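Putative cell surface hydrolase (Lactobacillus plantarum, PDB 3LP5) is of unknown function but probably acts as a cell-surface hydrolase with an alpha/beta-hydrolase fold. Local coordinates at residues K34-K39 / S53-D58; I65-N70 / A81-T86; L131-S136 / V168-G173; Y158-P163 / Q196-H201. All blocks are in the same frame, centred on the assembly; numbering follows the deposited sequence.

Contact 1 of 4, residues K34-K39 / S53-D58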
loop_
_atom_site.group_PDB
_atom_site.type_symbol
_atom_site.label_atom_id
_atom_site.label_comp_id
_atom_site.label_asym_id
_atom_site.label_seq_id
_atom_site.Cartn_x
_atom_site.Cartn_y
_atom_site.Cartn_z
ATOM N N LYS A 34 18.435 4.960 -9.561
ATOM C CA LYS A 34 18.500 3.574 -9.091
ATOM C C LYS A 34 17.948 3.562 -7.655
ATOM O O LYS A 34 18.420 4.337 -6.812
ATOM C CB LYS A 34 19.940 3.025 -9.162
ATOM C CG LYS A 34 20.050 1.519 -9.001
ATOM C CD LYS A 34 21.454 1.072 -8.544
ATOM C CE LYS A 34 21.392 -0.098 -7.455
ATOM N NZ LYS A 34 20.875 0.213 -6.015
ATOM N N HIS A 35 16.918 2.740 -7.385
ATOM C CA HIS A 35 16.425 2.547 -6.027
ATOM C C HIS A 35 16.836 1.146 -5.578
ATOM O O HIS A 35 16.587 0.170 -6.271
ATOM C CB HIS A 35 14.904 2.681 -5.954
ATOM C CG HIS A 35 14.385 4.026 -6.371
ATOM N ND1 HIS A 35 14.153 5.046 -5.469
ATOM C CD2 HIS A 35 14.023 4.508 -7.588
ATOM C CE1 HIS A 35 13.699 6.106 -6.117
ATOM N NE2 HIS A 35 13.599 5.805 -7.399
ATOM N N SER A 36 17.515 1.046 -4.435
ATOM C CA SER A 36 17.979 -0.285 -4.030
ATOM C C SER A 36 16.753 -1.062 -3.502
ATOM O O SER A 36 15.740 -0.455 -3.168
ATOM C CB SER A 36 19.196 -0.175 -3.099
ATOM O OG SER A 36 18.906 0.614 -1.963
ATOM N N VAL A 37 16.765 -2.384 -3.558
ATOM C CA VAL A 37 15.608 -3.176 -3.131
ATOM C C VAL A 37 16.005 -4.141 -2.006
ATOM O O VAL A 37 16.799 -5.013 -2.226
ATOM C CB VAL A 37 15.023 -3.985 -4.279
ATOM C CG1 VAL A 37 13.880 -4.910 -3.785
ATOM C CG2 VAL A 37 14.541 -3.081 -5.411
ATOM N N LEU A 38 15.460 -3.944 -0.802
ATOM C CA LEU A 38 15.610 -4.878 0.308
ATOM C C LEU A 38 14.277 -5.614 0.538
ATOM O O LEU A 38 13.221 -4.962 0.510
ATOM C CB LEU A 38 15.903 -4.066 1.555
ATOM C CG LEU A 38 15.979 -4.821 2.849
ATOM C CD1 LEU A 38 17.212 -5.728 2.940
ATOM C CD2 LEU A 38 15.912 -3.831 4.025
ATOM N N LYS A 39 14.288 -6.942 0.704
ATOM C CA LYS A 39 13.033 -7.714 0.884
ATOM C C LYS A 39 13.063 -8.427 2.192
ATOM O O LYS A 39 14.042 -9.151 2.457
ATOM C CB LYS A 39 12.824 -8.796 -0.189
ATOM C CG LYS A 39 12.557 -8.272 -1.564
ATOM C CD LYS A 39 11.542 -9.159 -2.332
ATOM C CE LYS A 39 11.307 -8.645 -3.807
ATOM N NZ LYS A 39 12.536 -8.772 -4.677
ATOM N N SER A 53 19.406 -5.535 -0.313
ATOM C CA SER A 53 20.027 -4.591 0.646
ATOM C C SER A 53 19.796 -3.148 0.297
ATOM O O SER A 53 19.406 -2.850 -0.780
ATOM C CB SER A 53 21.550 -4.826 0.722
ATOM O OG SER A 53 22.085 -4.536 -0.559
ATOM N N ILE A 54 20.052 -2.254 1.243
ATOM C CA ILE A 54 19.976 -0.824 1.025
ATOM C C ILE A 54 21.396 -0.329 0.802
ATOM O O ILE A 54 22.272 -0.541 1.667
ATOM C CB ILE A 54 19.377 -0.117 2.300
ATOM C CG1 ILE A 54 17.980 -0.653 2.673
ATOM C CG2 ILE A 54 19.366 1.407 2.156
ATOM C CD1 ILE A 54 17.137 -1.012 1.513
ATOM N N ALA A 55 21.642 0.330 -0.342
ATOM C CA ALA A 55 22.898 1.019 -0.598
ATOM C C ALA A 55 23.107 2.081 0.476
ATOM O O ALA A 55 22.128 2.731 0.865
ATOM C CB ALA A 55 22.868 1.659 -1.999
ATOM N N ALA A 56 24.354 2.285 0.948
ATOM C CA ALA A 56 24.589 3.237 2.071
ATOM C C ALA A 56 24.369 4.715 1.730
ATOM O O ALA A 56 24.169 5.545 2.629
ATOM C CB ALA A 56 25.943 3.045 2.705
ATOM N N ASN A 57 24.390 5.054 0.450
ATOM C CA ASN A 57 24.046 6.428 0.034
ATOM C C ASN A 57 22.662 6.591 -0.624
ATOM O O ASN A 57 22.362 7.656 -1.151
ATOM C CB ASN A 57 25.074 6.921 -0.977
ATOM C CG ASN A 57 25.187 5.980 -2.166
ATOM O OD1 ASN A 57 24.738 4.838 -2.099
ATOM N ND2 ASN A 57 25.803 6.446 -3.238
ATOM N N ASP A 58 21.831 5.544 -0.633
ATOM C CA ASP A 58 20.484 5.615 -1.282
ATOM C C ASP A 58 19.515 6.339 -0.302
ATOM O O ASP A 58 19.271 5.849 0.802
ATOM C CB ASP A 58 20.020 4.186 -1.660
ATOM C CG ASP A 58 18.674 4.143 -2.421
ATOM O OD1 ASP A 58 18.010 5.188 -2.640
ATOM O OD2 ASP A 58 18.262 3.024 -2.794
HETATM O O HOH W 1 17.539 6.106 -5.064
HETATM O O HOH W 2 19.296 -3.346 -3.808
#
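Ser53 meets the start of strand 37-42 through its backbone: Ser53 N donates to Val37 O at 3.3 Å, approaching from above the carbonyl plane, and a water joins Val37 N to Ser53 O. Over the CA of Ser53 lies the CD1 branch of Leu38. Ile54 then sends CD1 across Leu38 at about a right angle, and the 3.3 Å between Ile54 CD1 and Leu38 CB is tight for two carbons. Ala55 opens a type I beta turn that ends at Asp58, and its N donates to Ser36 OG (3.2 Å). Asp58 holds CG anti to its backbone N (chi1 -176°), which carries the carboxylate to Ser36. Ser36 N reaches Asp58 OD2 at 2.7 Å in a nearly straight bond, while Ser36 OG donates to the same Asp58 OD2 on its anti side at 2.6 Å. The serine hydroxyl thus links the two ends of the turn. An alanine in place of Asp58 is likely to leave the amide and hydroxyl of Ser36 without their shared acceptor and the turn less firmly tied. Asp58 OD1 turns to Glu60 N and to a water on Lys34 O. Leu38 and Ile54 both pack on Ile63 of the neighbouring strand 62-67.

Contact 2 of 4, residues I65-N70 / A81-T86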
loop_
_atom_site.group_PDB
_atom_site.type_symbol
_atom_site.label_atom_id
_atom_site.label_comp_id
_atom_site.label_asym_id
_atom_site.label_seq_id
_atom_site.Cartn_x
_atom_site.Cartn_y
_atom_site.Cartn_z
ATOM N N ILE A 65 8.001 -5.640 2.285
ATOM C CA ILE A 65 7.740 -6.448 3.471
ATOM C C ILE A 65 6.565 -7.352 3.180
ATOM O O ILE A 65 5.452 -6.842 2.985
ATOM C CB ILE A 65 7.425 -5.578 4.736
ATOM C CG1 ILE A 65 8.580 -4.625 5.028
ATOM C CG2 ILE A 65 7.109 -6.516 5.958
ATOM C CD1 ILE A 65 8.308 -3.680 6.149
ATOM N N GLY A 66 6.799 -8.673 3.116
ATOM C CA GLY A 66 5.689 -9.611 3.000
ATOM C C GLY A 66 5.753 -10.697 4.039
ATOM O O GLY A 66 6.577 -10.653 4.986
ATOM N N PHE A 67 4.858 -11.650 3.906
ATOM C CA PHE A 67 4.620 -12.616 4.999
ATOM C C PHE A 67 4.568 -14.027 4.470
ATOM O O PHE A 67 3.916 -14.247 3.441
ATOM C CB PHE A 67 3.293 -12.256 5.691
ATOM C CG PHE A 67 3.143 -10.785 5.961
ATOM C CD1 PHE A 67 3.858 -10.181 6.987
ATOM C CD2 PHE A 67 2.334 -9.986 5.116
ATOM C CE1 PHE A 67 3.753 -8.798 7.224
ATOM C CE2 PHE A 67 2.229 -8.641 5.324
ATOM C CZ PHE A 67 2.967 -8.018 6.376
ATOM N N ALA A 68 5.165 -14.987 5.205
ATOM C CA ALA A 68 5.036 -16.410 4.879
ATOM C C ALA A 68 3.548 -16.705 4.868
ATOM O O ALA A 68 3.056 -17.361 3.931
ATOM C CB ALA A 68 5.743 -17.330 5.919
ATOM N N ASN A 69 2.811 -16.200 5.867
ATOM C CA ASN A 69 1.337 -16.376 5.827
ATOM C C ASN A 69 0.750 -15.123 5.226
ATOM O O ASN A 69 0.511 -14.104 5.955
ATOM C CB ASN A 69 0.700 -16.633 7.214
ATOM C CG ASN A 69 -0.854 -16.533 7.187
ATOM O OD1 ASN A 69 -1.470 -16.281 6.126
ATOM N ND2 ASN A 69 -1.494 -16.692 8.366
ATOM N N ASN A 70 0.542 -15.165 3.901
ATOM C CA ASN A 70 -0.023 -14.001 3.181
ATOM C C ASN A 70 -1.469 -14.198 2.755
ATOM O O ASN A 70 -1.935 -13.541 1.820
ATOM C CB ASN A 70 0.837 -13.609 1.949
ATOM C CG ASN A 70 0.928 -14.751 0.919
ATOM O OD1 ASN A 70 0.504 -15.847 1.184
ATOM N ND2 ASN A 70 1.488 -14.480 -0.221
ATOM N N ALA A 81 -0.743 -7.424 10.356
ATOM C CA ALA A 81 -0.499 -6.076 10.906
ATOM C C ALA A 81 0.478 -6.098 12.062
ATOM O O ALA A 81 1.301 -5.233 12.140
ATOM C CB ALA A 81 -1.800 -5.395 11.291
ATOM N N VAL A 82 0.438 -7.152 12.889
ATOM C CA VAL A 82 1.441 -7.372 13.917
ATOM C C VAL A 82 2.766 -7.717 13.327
ATOM O O VAL A 82 3.771 -7.193 13.764
ATOM C CB VAL A 82 1.017 -8.472 14.843
ATOM C CG1 VAL A 82 2.122 -8.779 15.873
ATOM C CG2 VAL A 82 -0.345 -8.094 15.537
ATOM N N TRP A 83 2.813 -8.641 12.362
ATOM C CA TRP A 83 4.066 -8.912 11.673
ATOM C C TRP A 83 4.677 -7.671 10.987
ATOM O O TRP A 83 5.922 -7.472 10.976
ATOM C CB TRP A 83 3.860 -10.060 10.642
ATOM C CG TRP A 83 3.572 -11.416 11.321
ATOM C CD1 TRP A 83 4.112 -11.882 12.468
ATOM C CD2 TRP A 83 2.722 -12.466 10.808
ATOM N NE1 TRP A 83 3.588 -13.158 12.767
ATOM C CE2 TRP A 83 2.747 -13.534 11.748
ATOM C CE3 TRP A 83 1.950 -12.617 9.626
ATOM C CZ2 TRP A 83 1.982 -14.714 11.564
ATOM C CZ3 TRP A 83 1.165 -13.778 9.465
ATOM C CH2 TRP A 83 1.218 -14.823 10.397
ATOM N N LEU A 84 3.828 -6.835 10.389
ATOM C CA LEU A 84 4.319 -5.580 9.762
ATOM C C LEU A 84 4.999 -4.689 10.791
ATOM O O LEU A 84 6.076 -4.099 10.560
ATOM C CB LEU A 84 3.152 -4.791 9.126
ATOM C CG LEU A 84 3.553 -3.432 8.447
ATOM C CD1 LEU A 84 4.788 -3.540 7.508
ATOM C CD2 LEU A 84 2.390 -2.885 7.628
ATOM N N ASN A 85 4.361 -4.560 11.945
ATOM C CA ASN A 85 4.930 -3.802 13.052
ATOM C C ASN A 85 6.233 -4.471 13.527
ATOM O O ASN A 85 7.239 -3.771 13.798
ATOM C CB ASN A 85 3.900 -3.794 14.175
ATOM C CG ASN A 85 4.237 -2.811 15.282
ATOM O OD1 ASN A 85 5.027 -1.870 15.110
ATOM N ND2 ASN A 85 3.661 -3.050 16.435
ATOM N N THR A 86 6.254 -5.816 13.577
ATOM C CA THR A 86 7.518 -6.487 13.898
ATOM C C THR A 86 8.621 -6.125 12.906
ATOM O O THR A 86 9.714 -5.888 13.296
ATOM C CB THR A 86 7.333 -8.035 13.926
ATOM O OG1 THR A 86 6.328 -8.316 14.895
ATOM C CG2 THR A 86 8.636 -8.783 14.321
#
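Trp83 reaches from helix 74-92 past Phe67 to Asn69, touching both as its side chain runs outward. Its CB sits against the Phe67 ring, with Trp83 CB 3.6 Å from Phe67 CE1 and nearly as close to CD1. Placing CG anti to the carbonyl carbon (chi1 -67°) carries the indole back toward the loop after the strand, and Trp83 CE3 comes next, 4.1 Å from Phe67 CD1. Farther out, Trp83 CZ3 lies 3.6 Å from Asn69 O, which meets the indole at its edge near the ring plane. At the far corner, Trp83 CH2 is 3.7 Å from Asn69 CB and has Asn69 ND2 beside it, also at the edge; the amide and ring planes stand 64° apart. Asn69 has polar partners of its own, OD1 bonding Arg71 N and O the side chain of Gln80.

Here a helix packs on the central sheet, as in the alpha/beta-hydrolase fold: strand 62-67 leads through a loop into helix 74-92, with residues 65-67 and 81-86 at 137° between their N-to-C directions. The Phe67 ring also reaches Leu84, the next residue of the helix, Phe67 CE1 lying 3.7 Å from Leu84 N. Leu84 CD1 and Ile65 CD1 are 3.8 Å apart, their side chains crossing at about a right angle. Val10 of strand 7-10 touches both Phe67 and Leu84.

Contact 3 of 4, residues L131-S136 / V168-G173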
loop_
_atom_site.group_PDB
_atom_site.type_symbol
_atom_site.label_atom_id
_atom_site.label_comp_id
_atom_site.label_asym_id
_atom_site.label_seq_id
_atom_site.Cartn_x
_atom_site.Cartn_y
_atom_site.Cartn_z
ATOM N N LEU A 131 0.651 7.561 1.742
ATOM C CA LEU A 131 0.130 6.188 1.551
ATOM C C LEU A 131 -0.616 6.025 0.220
ATOM O O LEU A 131 -1.528 6.797 -0.104
ATOM C CB LEU A 131 -0.823 5.810 2.710
ATOM C CG LEU A 131 -1.542 4.443 2.568
ATOM C CD1 LEU A 131 -0.536 3.237 2.545
ATOM C CD2 LEU A 131 -2.604 4.394 3.693
ATOM N N MET A 132 -0.216 5.070 -0.587
ATOM C CA MET A 132 -1.037 4.676 -1.751
ATOM C C MET A 132 -1.490 3.223 -1.552
ATOM O O MET A 132 -0.686 2.324 -1.209
ATOM C CB MET A 132 -0.276 4.874 -3.081
ATOM C CG MET A 132 -0.888 4.231 -4.386
ATOM S SD MET A 132 0.050 4.681 -5.917
ATOM C CE MET A 132 -0.505 6.351 -6.082
ATOM N N THR A 133 -2.772 2.992 -1.792
ATOM C CA THR A 133 -3.297 1.640 -1.772
ATOM C C THR A 133 -3.834 1.281 -3.143
ATOM O O THR A 133 -4.313 2.179 -3.894
ATOM C CB THR A 133 -4.361 1.421 -0.655
ATOM O OG1 THR A 133 -5.554 2.124 -0.961
ATOM C CG2 THR A 133 -3.818 1.918 0.737
ATOM N N ILE A 134 -3.715 0.008 -3.490
ATOM C CA ILE A 134 -4.151 -0.430 -4.822
ATOM C C ILE A 134 -5.196 -1.500 -4.669
ATOM O O ILE A 134 -4.884 -2.613 -4.219
ATOM C CB ILE A 134 -3.003 -0.951 -5.688
ATOM C CG1 ILE A 134 -1.913 0.136 -5.857
ATOM C CG2 ILE A 134 -3.499 -1.272 -7.083
ATOM C CD1 ILE A 134 -0.549 -0.483 -6.120
ATOM N N ALA A 135 -6.427 -1.201 -5.087
ATOM C CA ALA A 135 -7.505 -2.206 -5.006
ATOM C C ALA A 135 -7.606 -2.932 -3.666
ATOM O O ALA A 135 -7.670 -4.175 -3.594
ATOM C CB ALA A 135 -7.380 -3.216 -6.192
ATOM N N SER A 136 -7.642 -2.164 -2.576
ATOM C CA SER A 136 -7.634 -2.798 -1.252
ATOM C C SER A 136 -9.078 -3.012 -0.833
ATOM O O SER A 136 -9.880 -2.072 -0.862
ATOM C CB SER A 136 -6.886 -1.932 -0.244
ATOM O OG SER A 136 -5.491 -1.825 -0.592
ATOM N N VAL A 168 -3.258 10.395 1.367
ATOM C CA VAL A 168 -3.642 9.089 0.930
ATOM C C VAL A 168 -4.199 9.072 -0.485
ATOM O O VAL A 168 -5.139 9.854 -0.814
ATOM C CB VAL A 168 -4.668 8.412 1.870
ATOM C CG1 VAL A 168 -5.006 6.982 1.359
ATOM C CG2 VAL A 168 -4.121 8.394 3.347
ATOM N N TYR A 169 -3.620 8.171 -1.305
ATOM C CA TYR A 169 -4.166 7.819 -2.664
ATOM C C TYR A 169 -4.708 6.394 -2.696
ATOM O O TYR A 169 -4.014 5.437 -2.274
ATOM C CB TYR A 169 -3.087 7.962 -3.728
ATOM C CG TYR A 169 -2.461 9.330 -3.733
ATOM C CD1 TYR A 169 -2.985 10.345 -4.570
ATOM C CD2 TYR A 169 -1.357 9.618 -2.934
ATOM C CE1 TYR A 169 -2.444 11.627 -4.591
ATOM C CE2 TYR A 169 -0.780 10.917 -2.956
ATOM C CZ TYR A 169 -1.339 11.891 -3.788
ATOM O OH TYR A 169 -0.841 13.145 -3.803
ATOM N N SER A 170 -5.961 6.251 -3.112
ATOM C CA SER A 170 -6.572 4.949 -3.218
ATOM C C SER A 170 -6.943 4.698 -4.703
ATOM O O SER A 170 -7.818 5.369 -5.237
ATOM C CB SER A 170 -7.809 4.862 -2.326
ATOM O OG SER A 170 -8.489 3.587 -2.507
ATOM N N ILE A 171 -6.236 3.767 -5.350
ATOM C CA ILE A 171 -6.545 3.330 -6.733
ATOM C C ILE A 171 -7.563 2.211 -6.660
ATOM O O ILE A 171 -7.404 1.283 -5.857
ATOM C CB ILE A 171 -5.290 2.818 -7.426
ATOM C CG1 ILE A 171 -4.278 3.997 -7.615
ATOM C CG2 ILE A 171 -5.611 2.040 -8.754
ATOM C CD1 ILE A 171 -2.826 3.541 -7.911
ATOM N N ALA A 172 -8.619 2.321 -7.481
ATOM C CA ALA A 172 -9.619 1.270 -7.667
ATOM C C ALA A 172 -9.939 1.074 -9.154
ATOM O O ALA A 172 -9.797 1.997 -9.986
ATOM C CB ALA A 172 -10.895 1.644 -6.914
ATOM N N GLY A 173 -10.332 -0.136 -9.497
ATOM C CA GLY A 173 -10.954 -0.364 -10.802
ATOM C C GLY A 173 -12.462 -0.231 -10.713
ATOM O O GLY A 173 -13.025 0.206 -9.682
HETATM O O HOH W 3 -7.459 1.045 -2.877
#
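Two adjacent parallel strands of the central sheet, 127-134 and 167-172, meet here in register from Leu131 beside Val168 to Ile134 beside Ile171. Four backbone bonds join them in the staggered parallel pattern: Tyr169 N to Leu131 O, Thr133 N to Tyr169 O, Ile171 N to Thr133 O and, at 2.8 Å, Ala135 N to Ile171 O. The last donor is tilted 26° from the carbonyl plane, at the point where the first strand gives way to a loop.

The strands belong to a beta-alpha-beta unit whose connection passes through helix 150-157. On the face carrying Met132 and Ile134, the bend of the methionine at chi3 (-75°) turns its methyl toward the neighbouring strand, with Met132 CE 3.8 Å from Tyr169 CB. Its sulfur lies against the tip of Ile171, Met132 SD to Ile171 CD1 being 3.7 Å. Ile134 runs side by side with Ile171, and helix 217-231 packs over this face through Ile223, Leu226, Ile227 and Tyr230.

The face of Thr133 and Ser170 is more polar. One water binds Thr133 OG1, Ser170 OG (2.8 Å from the water oxygen), Ser136 N and Ile171 O, bridging the two hydroxyls near the strand ends. Thr133 OG1 is also bonded to the hydroxyl of Tyr138. Ser136 OG is bonded to Ser106 O; Ser106 lies in a GxSxG pattern that probably forms the nucleophile elbow.

Contact 4 of 4, residues Y158-P163 / Q196-H201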
loop_
_atom_site.group_PDB
_atom_site.type_symbol
_atom_site.label_atom_id
_atom_site.label_comp_id
_atom_site.label_asym_id
_atom_site.label_seq_id
_atom_site.Cartn_x
_atom_site.Cartn_y
_atom_site.Cartn_z
ATOM N N TYR A 158 -10.963 2.110 14.436
ATOM C CA TYR A 158 -9.709 2.710 14.845
ATOM C C TYR A 158 -9.207 3.836 13.938
ATOM O O TYR A 158 -8.039 4.253 14.053
ATOM C CB TYR A 158 -8.605 1.642 15.025
ATOM C CG TYR A 158 -8.967 0.708 16.119
ATOM C CD1 TYR A 158 -9.003 1.172 17.440
ATOM C CD2 TYR A 158 -9.357 -0.610 15.849
ATOM C CE1 TYR A 158 -9.357 0.338 18.473
ATOM C CE2 TYR A 158 -9.717 -1.463 16.886
ATOM C CZ TYR A 158 -9.709 -0.966 18.185
ATOM O OH TYR A 158 -10.057 -1.741 19.234
ATOM N N ARG A 159 -10.062 4.360 13.091
ATOM C CA ARG A 159 -9.620 5.325 12.049
ATOM C C ARG A 159 -9.111 6.586 12.693
ATOM O O ARG A 159 -8.282 7.247 12.088
ATOM C CB ARG A 159 -10.772 5.646 11.069
ATOM C CG ARG A 159 -11.944 6.448 11.778
ATOM C CD ARG A 159 -13.221 6.549 10.892
ATOM N NE ARG A 159 -14.245 7.396 11.506
ATOM C CZ ARG A 159 -14.982 7.068 12.583
ATOM N NH1 ARG A 159 -14.827 5.879 13.224
ATOM N NH2 ARG A 159 -15.887 7.933 13.048
ATOM N N THR A 160 -9.593 6.951 13.901
ATOM C CA THR A 160 -9.069 8.149 14.548
ATOM C C THR A 160 -7.590 8.015 14.986
ATOM O O THR A 160 -6.923 9.020 15.245
ATOM C CB THR A 160 -9.902 8.646 15.723
ATOM O OG1 THR A 160 -9.924 7.648 16.746
ATOM C CG2 THR A 160 -11.321 8.945 15.269
ATOM N N GLY A 161 -7.069 6.790 15.032
ATOM C CA GLY A 161 -5.647 6.638 15.260
ATOM C C GLY A 161 -4.788 7.044 14.051
ATOM O O GLY A 161 -3.587 7.148 14.201
ATOM N N LEU A 162 -5.380 7.267 12.860
ATOM C CA LEU A 162 -4.573 7.633 11.677
ATOM C C LEU A 162 -3.837 8.942 11.918
ATOM O O LEU A 162 -4.321 9.787 12.663
ATOM C CB LEU A 162 -5.422 7.739 10.384
ATOM C CG LEU A 162 -5.931 6.373 9.856
ATOM C CD1 LEU A 162 -7.156 6.559 8.939
ATOM C CD2 LEU A 162 -4.808 5.505 9.184
ATOM N N PRO A 163 -2.649 9.095 11.333
ATOM C CA PRO A 163 -1.951 10.390 11.436
ATOM C C PRO A 163 -2.626 11.490 10.633
ATOM O O PRO A 163 -2.902 11.303 9.455
ATOM C CB PRO A 163 -0.553 10.102 10.871
ATOM C CG PRO A 163 -0.637 8.823 10.234
ATOM C CD PRO A 163 -1.755 8.033 10.836
ATOM N N GLN A 196 -11.628 9.859 4.813
ATOM C CA GLN A 196 -12.001 11.239 4.540
ATOM C C GLN A 196 -12.173 11.923 5.915
ATOM O O GLN A 196 -12.781 11.374 6.854
ATOM C CB GLN A 196 -13.332 11.387 3.736
ATOM C CG GLN A 196 -13.317 10.845 2.312
ATOM C CD GLN A 196 -14.677 11.038 1.525
ATOM O OE1 GLN A 196 -15.850 10.596 1.948
ATOM N NE2 GLN A 196 -14.522 11.673 0.375
ATOM N N ASP A 197 -11.628 13.117 6.031
ATOM C CA ASP A 197 -11.652 13.820 7.343
ATOM C C ASP A 197 -10.893 13.158 8.513
ATOM O O ASP A 197 -10.993 13.624 9.639
ATOM C CB ASP A 197 -13.069 14.226 7.735
ATOM C CG ASP A 197 -13.538 15.510 6.964
ATOM O OD1 ASP A 197 -13.071 15.755 5.833
ATOM O OD2 ASP A 197 -14.344 16.307 7.496
ATOM N N GLN A 198 -10.145 12.101 8.245
ATOM C CA GLN A 198 -9.191 11.580 9.230
ATOM C C GLN A 198 -7.778 11.902 8.835
ATOM O O GLN A 198 -6.913 11.821 9.692
ATOM C CB GLN A 198 -9.292 10.055 9.456
ATOM C CG GLN A 198 -10.555 9.640 10.133
ATOM C CD GLN A 198 -10.823 10.410 11.477
ATOM O OE1 GLN A 198 -9.914 10.688 12.254
ATOM N NE2 GLN A 198 -12.083 10.742 11.714
ATOM N N VAL A 199 -7.533 12.231 7.552
ATOM C CA VAL A 199 -6.190 12.520 7.063
ATOM C C VAL A 199 -6.235 13.871 6.310
ATOM O O VAL A 199 -7.298 14.335 5.920
ATOM C CB VAL A 199 -5.610 11.346 6.188
ATOM C CG1 VAL A 199 -5.616 9.985 6.963
ATOM C CG2 VAL A 199 -6.366 11.191 4.867
ATOM N N LYS A 200 -5.079 14.498 6.108
ATOM C CA LYS A 200 -4.966 15.784 5.393
ATOM C C LYS A 200 -5.597 15.773 3.968
ATOM O O LYS A 200 -6.342 16.683 3.607
ATOM C CB LYS A 200 -3.459 16.150 5.298
ATOM C CG LYS A 200 -3.173 17.625 5.071
ATOM C CD LYS A 200 -1.886 17.876 4.251
ATOM C CE LYS A 200 -0.571 17.685 5.018
ATOM N NZ LYS A 200 -0.703 17.949 6.486
ATOM N N HIS A 201 -5.281 14.761 3.149
ATOM C CA HIS A 201 -5.872 14.664 1.810
ATOM C C HIS A 201 -6.129 13.229 1.498
ATOM O O HIS A 201 -5.263 12.350 1.801
ATOM C CB HIS A 201 -4.953 15.144 0.668
ATOM C CG HIS A 201 -4.394 16.524 0.837
ATOM N ND1 HIS A 201 -5.156 17.669 0.677
ATOM C CD2 HIS A 201 -3.123 16.945 1.077
ATOM C CE1 HIS A 201 -4.385 18.732 0.856
ATOM N NE2 HIS A 201 -3.150 18.321 1.094
HETATM O O HOH W 4 -14.633 9.840 9.827
#
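Gln198 lies along a short 3-10 turn around Thr160, and van der Waals contact carries most of the meeting. Its chain is bent at chi2 (-53°), which folds the amide back beside Arg159 and Thr160. Gln198 CG rests 3.9 Å from Arg159 CG, where the aliphatic parts of the two side chains pass at a slant. Thr160 and Gln198 point the same way side by side: Gln198 OE1 is 3.5 Å from Thr160 CA and 3.8 Å from Thr160 CG2. On the inner side, Leu162 CD1 reaches Gln198 CB at 4.1 Å, the two side chains crossing at about a right angle. Val199 continues this apolar patch with its CG1 branch, 4.1 Å from Leu162 CB and near Pro163 O.

The polar link is indirect. A water accepts from Arg159 NE at 3.0 Å, at the edge of the guanidinium and in its plane, and from Gln198 NE2 at 3.3 Å. Guanidinium and amide planes are 80° apart, so the water joins two groups turned almost perpendicular to each other. The guanidinium has a stronger hold on Tyr156, bonding its carbonyl oxygen through NH1 and making a cation-pi contact with its ring.

Were Gln198 shortened to an alanine, a gap beside Arg159 and Thr160 would be likely to open, and the bridging water would lose the Gln198 NE2 donor. The contact joins the loop after helix 150-157 to the loop before strand 201-206, with Leu162 also packed on Leu116 of helix 107-118 and Ile194 of helix 191-195, and Val199 on Val168 of strand 167-172.

Overall arrangement
From the N terminus, contact 1 closes first, tying the start of strand 37-42 to the loop that follows its antiparallel partner, strand 48-52, at one end of the sheet. Contact 2 follows in series, folding helix 74-92 back onto strand 62-67, the next strand inward. Their centres are about 20 Å apart, and they do not touch. Farther along the chain, contacts 3 and 4 cross, since their segments alternate. Contact 3 pairs strands 127-134 and 167-172, whereas contact 4 binds loops leading into strands 167-172 and 201-206. These two meet directly, with Val168 N 2.8 Å from His201 O in a probable hydrogen bond.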